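Actibind (Aspergillus niger, PDB 3D3Z) cleaves RNA as a member of the ribonuclease T2 family, probably without strict base specificity but with a preference for adenylic acid. Local coordinates at residues 29-34 with 52-57; 185-190 with 199-204. One frame throughout, in Å; residues are numbered along the deposited sequence.

Contact 1 (29-34 with 52-57); sequences SLLQTQ and GLWPDN
Ser29 to Thr33 pair with Asp56 to Gly52 as neighbouring antiparallel strands, their axes 4.5 Å apart at closest and their directions 157° apart. This is a two-strand ladder in the central antiparallel sheet of the ribonuclease T2 fold, and the second strand carries the His-Gly-Leu-Trp-Pro sequence that is a signature of the family. Paired amides of Ser29 with Asp56 and of Leu31 with Trp54 lace the backbones together; the bond from Asp56 N to Ser29 O is short, at 2.6 Å.

The face bearing Thr33, Leu31 and Trp54 looks to the predicted active site. Thr33 turns OG1 between its backbone N and carbonyl carbon (chi1 61°), which leaves CG2 to sit over the six-membered ring of Trp54, 3.5 Å from its centroid, as a CH-pi contact. The methyl lies almost on the ring normal. Beyond the two strands, Trp54 NE1 bonds to Glu111 OE1 and the indole stacks on the ring of His115, both predicted active-site residues; the strand pair thus places an indole that lines the site, beside a bound phosphate, and probably helps to position them. Leu31 lies across Trp54 at about a right angle, with CD2 against Trp54 CE3 at 3.9 Å, while its CD1 meets Asp56 CG at 3.5 Å.

On the face bearing Leu30, Gln32 and Leu53, an amide supplements the ladder. Gly52 O receives Thr33 N at 3.0 Å from one side of its carbonyl plane and Gln32 NE2 at 3.1 Å from the other, the latter by a bent bond. The Gln32 amide is held at its oxygen as well: within the same strand, Gln34 NE2 donates to Gln32 OE1 at 2.8 Å, and OE1 lies in the plane of the Gln34 amide.

Contact 2 (185-190 with 199-204); sequences YPPYVG and LYYYFN
Tyr200 N donates to Tyr188 O over 3.0 Å, a fairly straight bond (160° at the hydrogen) that fixes the register of an antiparallel beta hairpin. The return bond from Tyr188 N to Tyr200 O is weak because it is strongly bent. Pro187, just before Tyr188, also presses on that oxygen, its CB 3.1 Å from Tyr200 O. Only at Tyr188 does the incoming chain become a strand; just before it, a water bridges the gap by donating to Pro186 O and accepting from Tyr202 N.

Two tyrosines form the larger aromatic part of the contact. Tyr188 holds CG anti to its own nitrogen (chi1 171°), whereas Tyr200 sends CG anti to its carbonyl carbon, and the two side chains run alongside each other in the same direction. Their ring planes are inclined by 31°, so they form neither a true stack nor a T-shaped pair. The closest approach is made by Tyr188 CD2, which stands 3.5 Å above the plane of the Tyr200 ring, over its centre; CB and CE2 of Tyr188 follow alongside. Tyr202 extends this aromatic cluster, with its OH at the edge of the Tyr200 ring and its CE2 4.0 Å from Tyr188 CB.

The other face of the hairpin mixes Pro187, Val189 and Leu199 with the Tyr201 ring. Pro187 lays CB over that ring, 4.0 Å from its centroid, in a CH-pi contact, while Leu199 CD2 touches both Pro187 CG (4.1 Å) and Val189 CG2 (4.0 Å).

Helix 171-179 covers this face through Leu178, which touches Pro187, Leu199 and Tyr201, and Leu171, which touches Val189; on the aromatic side, Tyr200 and Tyr202 pack against strand 29-35, and Tyr200 meets Trp54 edge-to-face.

Contacts 1 and 2 illustrate how one antiparallel sheet can serve different ends along its width. Strands 29-35 and 195-206 are direct neighbours, so the two contacts share a seam, where Gln34 N reaches Leu199 O at 2.8 Å and Leu30 N reaches Phe203 O at 2.9 Å. Both are buried, but contact 1 lies nearer the middle of the chain and adjoins the predicted catalytic residues, and it combines a full ladder with amide side-chain bonds. Contact 2 is farther out, with a shorter ladder, and depends mainly on tyrosine and proline packing. The Thr33 methyl joins them, touching both the Trp54 and Tyr200 rings.

Contact 1 (29-34 with 52-57)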
loop_
_atom_site.group_PDB
_atom_site.type_symbol
_atom_site.label_atom_id
_atom_site.label_comp_id
_atom_site.label_asym_id
_atom_site.label_seq_id
_atom_site.Cartn_x
_atom_site.Cartn_y
_atom_site.Cartn_z
ATOM N N SER A 29 0.762 -9.850 -7.819
ATOM C CA SER A 29 1.469 -9.488 -6.598
ATOM C C SER A 29 1.058 -8.065 -6.219
ATOM O O SER A 29 1.347 -7.105 -6.947
ATOM C CB SER A 29 3.011 -9.601 -6.749
ATOM O OG SER A 29 3.612 -9.182 -5.547
ATOM N N LEU A 30 0.352 -7.950 -5.104
ATOM C CA LEU A 30 -0.184 -6.671 -4.657
ATOM C C LEU A 30 0.666 -6.171 -3.500
ATOM O O LEU A 30 0.751 -6.817 -2.492
ATOM C CB LEU A 30 -1.653 -6.799 -4.197
ATOM C CG LEU A 30 -2.759 -6.776 -5.252
ATOM C CD1 LEU A 30 -2.938 -5.345 -5.757
ATOM C CD2 LEU A 30 -2.514 -7.655 -6.368
ATOM N N LEU A 31 1.231 -4.980 -3.662
ATOM C CA LEU A 31 2.140 -4.379 -2.688
ATOM C C LEU A 31 1.453 -3.260 -1.949
ATOM O O LEU A 31 1.106 -2.264 -2.550
ATOM C CB LEU A 31 3.407 -3.836 -3.383
ATOM C CG LEU A 31 4.422 -4.823 -3.963
ATOM C CD1 LEU A 31 3.873 -5.810 -5.057
ATOM C CD2 LEU A 31 5.556 -3.994 -4.519
ATOM N N GLN A 32 1.278 -3.438 -0.648
ATOM C CA GLN A 32 0.861 -2.346 0.222
ATOM C C GLN A 32 2.140 -1.659 0.709
ATOM O O GLN A 32 2.933 -2.216 1.453
ATOM C CB GLN A 32 0.003 -2.802 1.389
ATOM C CG GLN A 32 -0.906 -1.691 1.990
ATOM C CD GLN A 32 -0.159 -0.580 2.729
ATOM O OE1 GLN A 32 0.353 -0.772 3.845
ATOM N NE2 GLN A 32 -0.216 0.654 2.167
ATOM N N THR A 33 2.320 -0.418 0.259
ATOM C CA THR A 33 3.590 0.303 0.491
ATOM C C THR A 33 3.382 1.437 1.500
ATOM O O THR A 33 2.302 2.040 1.563
ATOM C CB THR A 33 4.171 0.834 -0.814
ATOM O OG1 THR A 33 3.249 1.752 -1.405
ATOM C CG2 THR A 33 4.391 -0.319 -1.751
ATOM N N GLN A 34 4.410 1.689 2.312
ATOM C CA GLN A 34 4.358 2.674 3.363
ATOM C C GLN A 34 5.597 3.591 3.429
ATOM O O GLN A 34 6.672 3.232 2.974
ATOM C CB GLN A 34 4.196 1.943 4.699
ATOM C CG GLN A 34 2.987 1.061 4.784
ATOM C CD GLN A 34 2.845 0.379 6.128
ATOM O OE1 GLN A 34 3.535 0.746 7.107
ATOM N NE2 GLN A 34 1.869 -0.527 6.224
ATOM N N GLY A 52 0.959 3.668 -1.056
ATOM C CA GLY A 52 -0.030 3.117 -2.001
ATOM C C GLY A 52 -0.321 1.631 -1.934
ATOM O O GLY A 52 -0.051 0.964 -0.941
ATOM N N LEU A 53 -0.903 1.151 -3.029
ATOM C CA LEU A 53 -1.179 -0.240 -3.306
ATOM C C LEU A 53 -0.876 -0.463 -4.785
ATOM O O LEU A 53 -1.463 0.187 -5.626
ATOM C CB LEU A 53 -2.649 -0.571 -2.969
ATOM C CG LEU A 53 -3.079 -2.035 -3.243
ATOM C CD1 LEU A 53 -2.349 -3.065 -2.305
ATOM C CD2 LEU A 53 -4.635 -2.135 -3.097
ATOM N N TRP A 54 0.079 -1.341 -5.080
ATOM C CA TRP A 54 0.634 -1.493 -6.405
ATOM C C TRP A 54 0.506 -2.914 -6.872
ATOM O O TRP A 54 0.925 -3.846 -6.147
ATOM C CB TRP A 54 2.150 -1.151 -6.441
ATOM C CG TRP A 54 2.556 0.141 -5.840
ATOM C CD1 TRP A 54 1.777 1.268 -5.644
ATOM C CD2 TRP A 54 3.859 0.480 -5.400
ATOM N NE1 TRP A 54 2.524 2.260 -5.028
ATOM C CE2 TRP A 54 3.814 1.814 -4.901
ATOM C CE3 TRP A 54 5.062 -0.216 -5.342
ATOM C CZ2 TRP A 54 4.937 2.454 -4.341
ATOM C CZ3 TRP A 54 6.196 0.436 -4.796
ATOM C CH2 TRP A 54 6.115 1.754 -4.297
ATOM N N PRO A 55 -0.055 -3.109 -8.069
ATOM C CA PRO A 55 -0.009 -4.412 -8.757
ATOM C C PRO A 55 1.338 -4.684 -9.484
ATOM O O PRO A 55 1.696 -3.996 -10.433
ATOM C CB PRO A 55 -1.170 -4.317 -9.761
ATOM C CG PRO A 55 -1.298 -2.817 -10.055
ATOM C CD PRO A 55 -0.799 -2.090 -8.849
ATOM N N ASP A 56 2.093 -5.655 -9.007
ATOM C CA ASP A 56 3.273 -6.075 -9.696
ATOM C C ASP A 56 2.906 -7.352 -10.409
ATOM O O ASP A 56 2.106 -8.191 -9.907
ATOM C CB ASP A 56 4.400 -6.434 -8.721
ATOM C CG ASP A 56 5.266 -5.231 -8.268
ATOM O OD1 ASP A 56 4.866 -4.042 -8.430
ATOM O OD2 ASP A 56 6.369 -5.559 -7.729
ATOM N N ASN A 57 3.549 -7.536 -11.555
ATOM C CA ASN A 57 3.648 -8.817 -12.172
ATOM C C ASN A 57 4.310 -9.803 -11.245
ATOM O O ASN A 57 4.986 -9.434 -10.251
ATOM C CB ASN A 57 4.404 -8.695 -13.468
ATOM C CG ASN A 57 3.723 -7.804 -14.413
ATOM O OD1 ASN A 57 2.477 -7.791 -14.495
ATOM N ND2 ASN A 57 4.498 -7.039 -15.159
#

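Contact 2 (185-190 with 199-204)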
loop_
_atom_site.group_PDB
_atom_site.type_symbol
_atom_site.label_atom_id
_atom_site.label_comp_id
_atom_site.label_asym_id
_atom_site.label_seq_id
_atom_site.Cartn_x
_atom_site.Cartn_y
_atom_site.Cartn_z
ATOM N N TYR A 185 6.600 -13.486 6.380
ATOM C CA TYR A 185 7.212 -12.881 5.207
ATOM C C TYR A 185 7.586 -11.438 5.504
ATOM O O TYR A 185 6.719 -10.614 5.814
ATOM C CB TYR A 185 6.269 -12.903 4.033
ATOM C CG TYR A 185 6.012 -14.271 3.508
ATOM C CD1 TYR A 185 6.935 -14.901 2.686
ATOM C CD2 TYR A 185 4.841 -14.950 3.822
ATOM C CE1 TYR A 185 6.693 -16.191 2.155
ATOM C CE2 TYR A 185 4.598 -16.246 3.320
ATOM C CZ TYR A 185 5.532 -16.855 2.483
ATOM O OH TYR A 185 5.309 -18.123 1.985
ATOM N N PRO A 186 8.892 -11.124 5.451
ATOM C CA PRO A 186 9.305 -9.743 5.635
ATOM C C PRO A 186 8.860 -8.871 4.470
ATOM O O PRO A 186 8.752 -9.368 3.359
ATOM C CB PRO A 186 10.848 -9.816 5.671
ATOM C CG PRO A 186 11.204 -11.162 5.267
ATOM C CD PRO A 186 10.032 -12.043 5.256
ATOM N N PRO A 187 8.636 -7.571 4.725
ATOM C CA PRO A 187 8.440 -6.634 3.594
ATOM C C PRO A 187 9.786 -6.372 2.893
ATOM O O PRO A 187 10.822 -6.674 3.463
ATOM C CB PRO A 187 7.934 -5.372 4.285
ATOM C CG PRO A 187 8.548 -5.436 5.667
ATOM C CD PRO A 187 8.558 -6.897 6.038
ATOM N N TYR A 188 9.778 -5.826 1.684
ATOM C CA TYR A 188 10.877 -4.960 1.274
ATOM C C TYR A 188 11.104 -3.834 2.312
ATOM O O TYR A 188 10.173 -3.141 2.720
ATOM C CB TYR A 188 10.641 -4.378 -0.111
ATOM C CG TYR A 188 11.632 -3.319 -0.479
ATOM C CD1 TYR A 188 12.897 -3.653 -1.014
ATOM C CD2 TYR A 188 11.335 -1.967 -0.287
ATOM C CE1 TYR A 188 13.822 -2.641 -1.352
ATOM C CE2 TYR A 188 12.244 -0.968 -0.617
ATOM C CZ TYR A 188 13.486 -1.312 -1.137
ATOM O OH TYR A 188 14.342 -0.274 -1.465
ATOM N N VAL A 189 12.364 -3.678 2.743
ATOM C CA VAL A 189 12.800 -2.590 3.621
ATOM C C VAL A 189 13.679 -1.591 2.840
ATOM O O VAL A 189 14.767 -1.946 2.374
ATOM C CB VAL A 189 13.527 -3.142 4.861
ATOM C CG1 VAL A 189 13.876 -2.000 5.857
ATOM C CG2 VAL A 189 12.654 -4.185 5.525
ATOM N N GLY A 190 13.209 -0.341 2.735
ATOM C CA GLY A 190 13.872 0.697 1.958
ATOM C C GLY A 190 14.471 1.758 2.861
ATOM O O GLY A 190 13.829 2.195 3.812
ATOM N N LEU A 199 8.570 0.799 3.186
ATOM C CA LEU A 199 8.207 -0.615 3.365
ATOM C C LEU A 199 7.238 -1.039 2.245
ATOM O O LEU A 199 6.305 -0.267 1.855
ATOM C CB LEU A 199 7.599 -0.857 4.744
ATOM C CG LEU A 199 8.415 -0.607 6.023
ATOM C CD1 LEU A 199 7.563 -0.797 7.261
ATOM C CD2 LEU A 199 9.671 -1.520 6.079
ATOM N N TYR A 200 7.512 -2.202 1.628
ATOM C CA TYR A 200 6.547 -2.870 0.710
ATOM C C TYR A 200 6.169 -4.249 1.253
ATOM O O TYR A 200 6.992 -5.176 1.290
ATOM C CB TYR A 200 7.041 -3.087 -0.714
ATOM C CG TYR A 200 7.820 -2.020 -1.449
ATOM C CD1 TYR A 200 7.794 -0.653 -1.092
ATOM C CD2 TYR A 200 8.586 -2.379 -2.561
ATOM C CE1 TYR A 200 8.519 0.279 -1.811
ATOM C CE2 TYR A 200 9.307 -1.449 -3.278
ATOM C CZ TYR A 200 9.268 -0.122 -2.919
ATOM O OH TYR A 200 9.995 0.790 -3.671
ATOM N N TYR A 201 4.913 -4.383 1.667
ATOM C CA TYR A 201 4.353 -5.676 2.074
ATOM C C TYR A 201 3.664 -6.322 0.882
ATOM O O TYR A 201 2.720 -5.759 0.329
ATOM C CB TYR A 201 3.379 -5.485 3.222
ATOM C CG TYR A 201 3.910 -4.940 4.527
ATOM C CD1 TYR A 201 4.321 -5.809 5.557
ATOM C CD2 TYR A 201 3.919 -3.577 4.800
ATOM C CE1 TYR A 201 4.729 -5.317 6.782
ATOM C CE2 TYR A 201 4.349 -3.102 6.013
ATOM C CZ TYR A 201 4.788 -3.975 6.983
ATOM O OH TYR A 201 5.199 -3.530 8.206
ATOM N N TYR A 202 4.144 -7.511 0.488
ATOM C CA TYR A 202 3.654 -8.234 -0.682
ATOM C C TYR A 202 2.545 -9.210 -0.298
ATOM O O TYR A 202 2.525 -9.776 0.818
ATOM C CB TYR A 202 4.774 -9.005 -1.392
ATOM C CG TYR A 202 5.849 -8.136 -2.033
ATOM C CD1 TYR A 202 5.974 -8.046 -3.398
ATOM C CD2 TYR A 202 6.763 -7.421 -1.250
ATOM C CE1 TYR A 202 6.969 -7.229 -3.993
ATOM C CE2 TYR A 202 7.774 -6.614 -1.838
ATOM C CZ TYR A 202 7.869 -6.548 -3.193
ATOM O OH TYR A 202 8.850 -5.757 -3.758
ATOM N N PHE A 203 1.601 -9.351 -1.223
ATOM C CA PHE A 203 0.409 -10.194 -1.050
ATOM C C PHE A 203 0.043 -10.846 -2.368
ATOM O O PHE A 203 0.231 -10.298 -3.473
ATOM C CB PHE A 203 -0.806 -9.354 -0.645
ATOM C CG PHE A 203 -0.743 -8.814 0.722
ATOM C CD1 PHE A 203 -1.167 -9.577 1.786
ATOM C CD2 PHE A 203 -0.274 -7.523 0.946
ATOM C CE1 PHE A 203 -1.135 -9.077 3.031
ATOM C CE2 PHE A 203 -0.229 -7.034 2.196
ATOM C CZ PHE A 203 -0.667 -7.800 3.234
ATOM N N ASN A 204 -0.519 -12.033 -2.263
ATOM C CA ASN A 204 -1.310 -12.556 -3.361
ATOM C C ASN A 204 -2.781 -12.522 -2.895
ATOM O O ASN A 204 -3.062 -12.418 -1.690
ATOM C CB ASN A 204 -0.872 -13.961 -3.783
ATOM C CG ASN A 204 0.613 -14.038 -4.268
ATOM O OD1 ASN A 204 1.092 -13.241 -5.076
ATOM N ND2 ASN A 204 1.303 -15.028 -3.776
HETATM O O HOH W 1 6.455 -9.426 1.785
#